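Local atomic coordinates of phenol hydroxylase component phN (Pseudomonas stutzeri, PDB entry 3U52), a protein that probably serves as the diiron-bearing hydroxylase subunit of a bacterial multicomponent monooxygenase that adds oxygen to phenol. Residues 218-221 and 222-226; 397-400 and 401-404. One frame throughout, in Å; residues are numbered along the deposited sequence.

Contact 1. Residues 218-221 and 222-226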
loop_
_atom_site.group_PDB
_atom_site.type_symbol
_atom_site.label_atom_id
_atom_site.label_comp_id
_atom_site.label_asym_id
_atom_site.label_seq_id
_atom_site.Cartn_x
_atom_site.Cartn_y
_atom_site.Cartn_z
ATOM N N GLY A 218 1.784 7.405 17.288
ATOM C CA GLY A 218 0.671 6.745 16.597
ATOM C C GLY A 218 0.292 7.323 15.256
ATOM O O GLY A 218 -0.832 7.061 14.715
ATOM N N ASP A 219 1.219 8.086 14.678
ATOM C CA ASP A 219 0.914 8.820 13.442
ATOM C C ASP A 219 1.499 8.003 12.281
ATOM O O ASP A 219 2.677 8.154 11.909
ATOM C CB ASP A 219 1.498 10.237 13.527
ATOM C CG ASP A 219 1.361 11.041 12.227
ATOM O OD1 ASP A 219 0.610 10.645 11.307
ATOM O OD2 ASP A 219 2.010 12.108 12.136
ATOM N N MET A 220 0.672 7.105 11.748
ATOM C CA MET A 220 1.105 6.183 10.716
ATOM C C MET A 220 1.430 6.874 9.407
ATOM O O MET A 220 2.375 6.466 8.718
ATOM C CB MET A 220 0.045 5.131 10.472
ATOM C CG MET A 220 0.433 4.127 9.393
ATOM S SD MET A 220 -0.919 2.935 9.077
ATOM C CE MET A 220 -1.112 2.212 10.705
ATOM N N ALA A 221 0.687 7.914 9.064
ATOM C CA ALA A 221 0.965 8.671 7.834
ATOM C C ALA A 221 2.357 9.274 7.784
ATOM O O ALA A 221 3.096 9.113 6.799
ATOM C CB ALA A 221 -0.092 9.758 7.613
ATOM N N THR A 222 2.711 9.993 8.845
ATOM C CA THR A 222 4.019 10.664 8.934
ATOM C C THR A 222 5.163 9.612 8.985
ATOM O O THR A 222 6.206 9.721 8.272
ATOM C CB THR A 222 4.017 11.687 10.131
ATOM O OG1 THR A 222 3.010 12.700 9.899
ATOM C CG2 THR A 222 5.411 12.352 10.370
ATOM N N VAL A 223 4.974 8.550 9.771
ATOM C CA VAL A 223 6.072 7.620 9.897
ATOM C C VAL A 223 6.325 6.904 8.548
ATOM O O VAL A 223 7.474 6.657 8.176
ATOM C CB VAL A 223 5.961 6.676 11.106
ATOM C CG1 VAL A 223 4.969 5.574 10.846
ATOM C CG2 VAL A 223 7.330 6.074 11.380
ATOM N N THR A 224 5.251 6.660 7.804
ATOM C CA THR A 224 5.319 6.028 6.484
ATOM C C THR A 224 6.012 6.979 5.505
ATOM O O THR A 224 6.838 6.551 4.705
ATOM C CB THR A 224 3.906 5.669 5.969
ATOM O OG1 THR A 224 3.317 4.733 6.883
ATOM C CG2 THR A 224 3.959 5.038 4.551
ATOM N N PHE A 225 5.636 8.268 5.543
ATOM C CA PHE A 225 6.385 9.229 4.763
ATOM C C PHE A 225 7.883 9.151 5.138
ATOM O O PHE A 225 8.733 9.064 4.257
ATOM C CB PHE A 225 5.893 10.675 4.903
ATOM C CG PHE A 225 6.900 11.645 4.355
ATOM C CD1 PHE A 225 7.076 11.753 2.964
ATOM C CD2 PHE A 225 7.762 12.345 5.200
ATOM C CE1 PHE A 225 8.074 12.578 2.432
ATOM C CE2 PHE A 225 8.766 13.177 4.671
ATOM C CZ PHE A 225 8.921 13.285 3.286
ATOM N N GLY A 226 8.220 9.173 6.435
ATOM C CA GLY A 226 9.663 9.074 6.888
ATOM C C GLY A 226 10.417 7.827 6.422
ATOM O O GLY A 226 11.542 7.921 5.873
#
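D219 carries its carboxylate on the far side of CB from the main-chain nitrogen (chi1 174°), which swings it forward to meet T222, whose own first torsion puts OG1 on the side of its backbone N, where the D219 carboxylate also arrives. This is an N-cap: D219 immediately precedes helix 220-250, and OD1 of D219 accepts from T222 N in a weak bond of 3.3 Å that is almost straight, at 171° about the hydrogen. The other carboxylate oxygen, OD2, takes the hydroxyl OG1 of T222, although OD2 sits too close to the T222 side chain in the model and the exact geometry there is doubtful. Both carboxylate oxygens have second partners, Y152 OH on OD1 and Y93 OH on OD2, consistent with a buried acid that keeps its negative charge at the positive end of the helix dipole. With an alanine here, T222 N would probably be left without its capping acceptor and Y152 OH without a mate.

The first helical turns follow directly. V223 N donates to D219 O over 3.2 Å, and F225 N donates to A221 O over 3.0 Å. Around this turn, T222 packs on L97 and on M149, and with M149 belongs to a xenon pocket; F225 turns its ring away from the turn toward T144 and Q145 of helix 125-155.

Right after the cap, M220 O takes two bonds from T224, one turn along: T224 N at 3.0 Å and the hydroxyl T224 OG1 at 2.7 Å, reaching the oxygen from opposite faces of its carbonyl plane, the hydroxyl tilted 31° from that plane.

Contact 2. Residues 397-400 and 401-404. With ZN (zinc ion), chain I.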
loop_
_atom_site.group_PDB
_atom_site.type_symbol
_atom_site.label_atom_id
_atom_site.label_comp_id
_atom_site.label_asym_id
_atom_site.label_seq_id
_atom_site.Cartn_x
_atom_site.Cartn_y
_atom_site.Cartn_z
ATOM N N GLN A 397 11.343 42.599 19.952
ATOM C CA GLN A 397 12.506 42.816 19.110
ATOM C C GLN A 397 12.857 41.499 18.409
ATOM O O GLN A 397 12.847 40.434 19.045
ATOM C CB GLN A 397 13.678 43.237 20.000
ATOM C CG GLN A 397 14.963 43.591 19.219
ATOM C CD GLN A 397 16.065 43.976 20.177
ATOM O OE1 GLN A 397 16.644 43.128 20.849
ATOM N NE2 GLN A 397 16.347 45.253 20.254
ATOM N N LEU A 398 13.147 41.573 17.107
ATOM C CA LEU A 398 13.578 40.446 16.306
ATOM C C LEU A 398 15.047 40.633 15.930
ATOM O O LEU A 398 15.501 41.790 15.743
ATOM C CB LEU A 398 12.740 40.379 15.006
ATOM C CG LEU A 398 11.224 40.176 15.135
ATOM C CD1 LEU A 398 10.649 39.951 13.730
ATOM C CD2 LEU A 398 10.926 38.990 16.054
ATOM N N CYS A 399 15.785 39.517 15.793
ATOM C CA CYS A 399 17.154 39.570 15.283
ATOM C C CYS A 399 17.160 39.963 13.810
ATOM O O CYS A 399 16.421 39.396 13.024
ATOM C CB CYS A 399 17.815 38.196 15.399
ATOM S SG CYS A 399 19.542 38.097 14.882
ATOM N N GLN A 400 18.072 40.876 13.431
ATOM C CA GLN A 400 18.174 41.337 12.053
ATOM C C GLN A 400 18.541 40.167 11.068
ATOM O O GLN A 400 18.277 40.248 9.855
ATOM C CB GLN A 400 19.244 42.449 11.954
ATOM C CG GLN A 400 19.305 43.173 10.531
ATOM C CD GLN A 400 18.007 43.890 10.207
ATOM O OE1 GLN A 400 17.516 43.915 9.046
ATOM N NE2 GLN A 400 17.478 44.526 11.188
ATOM N N VAL A 401 19.126 39.092 11.585
ATOM C CA VAL A 401 19.661 38.019 10.694
ATOM C C VAL A 401 18.722 36.804 10.741
ATOM O O VAL A 401 18.119 36.455 9.728
ATOM C CB VAL A 401 21.142 37.643 11.006
ATOM C CG1 VAL A 401 21.581 36.377 10.249
ATOM C CG2 VAL A 401 22.114 38.840 10.698
ATOM N N CYS A 402 18.526 36.210 11.911
ATOM C CA CYS A 402 17.810 34.914 11.968
ATOM C C CYS A 402 16.339 35.163 12.118
ATOM O O CYS A 402 15.536 34.256 11.837
ATOM C CB CYS A 402 18.377 33.988 13.091
ATOM S SG CYS A 402 18.039 34.540 14.786
ATOM N N GLN A 403 15.991 36.425 12.457
ATOM C CA GLN A 403 14.620 36.905 12.739
ATOM C C GLN A 403 13.838 36.266 13.857
ATOM O O GLN A 403 12.666 36.526 13.966
ATOM C CB GLN A 403 13.746 36.991 11.475
ATOM C CG GLN A 403 14.583 37.639 10.311
ATOM C CD GLN A 403 13.812 37.799 9.047
ATOM O OE1 GLN A 403 12.585 37.663 9.042
ATOM N NE2 GLN A 403 14.512 38.086 7.955
ATOM N N ILE A 404 14.476 35.509 14.724
ATOM C CA ILE A 404 13.812 34.999 15.921
ATOM C C ILE A 404 13.753 36.224 16.899
ATOM O O ILE A 404 14.673 37.037 16.905
ATOM C CB ILE A 404 14.629 33.827 16.527
ATOM C CG1 ILE A 404 14.761 32.697 15.499
ATOM C CG2 ILE A 404 13.934 33.251 17.833
ATOM C CD1 ILE A 404 15.567 31.463 15.945
HETATM ZN ZN ZN I . 19.861 35.781 15.307
HETATM O O HOH W 1 17.398 38.390 8.013
#
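V401 begins the return half of a tight CxxC turn, a zinc knuckle in which V401 N points at the thiolate of C399: the N to SG distance is 3.5 Å and the angle at the hydrogen 164°. Its side chain turns away to pack on F431, I439 and F440, while its carbonyl O shares a water with Q400 O and Q403 NE2. C402 follows, and its N makes a second, weaker bond to C399 SG. C402 SG, held between backbone N and carbonyl carbon (chi1 69°), reaches the zinc at 2.3 Å, while C399 SG, anti to its backbone N, binds it at 2.4 Å. C432 and C436 complete the four-cysteine site. At Q403 the backbone takes a positive phi, 59°, which turns the chain back; Q403 N bonds weakly to C399 O, and the amide OE1 is held by S173 OG. I404 closes the turn. Its N points weakly at C402 SG, and I404 O accepts from C399 N over 2.9 Å, while L398 lays CD2 3.7 Å from Q403 O. One sound and one weak N-H...S bond to C399 SG, and a weak one to C402 SG, are likely to spread some of the negative charge of the zinc-bound sulfurs into the turn, at a site that is probably structural, as a four-cysteine zinc usually is.

In the fold
Contact 1 comes first along the chain, at the start of helix 220-250, and contact 2 follows far later, in the loop between helix 369-385 and strand 409-410. Their centres lie 33 Å apart, on opposite sides of the chain's centre, and their nearest atoms remain about 22 Å from each other. Contact 1 opens the helix that carries the iron ligands E233 and H236, in the part of the chain that belongs to the methane/phenol/alkene hydroxylase family. Contact 2 supplies two of the four zinc cysteines; the others, C432 and C436, flank the start of helix 434-442. The two turns thus lie in separate metal-bearing regions, the diiron helices and the zinc-bound part, without touching.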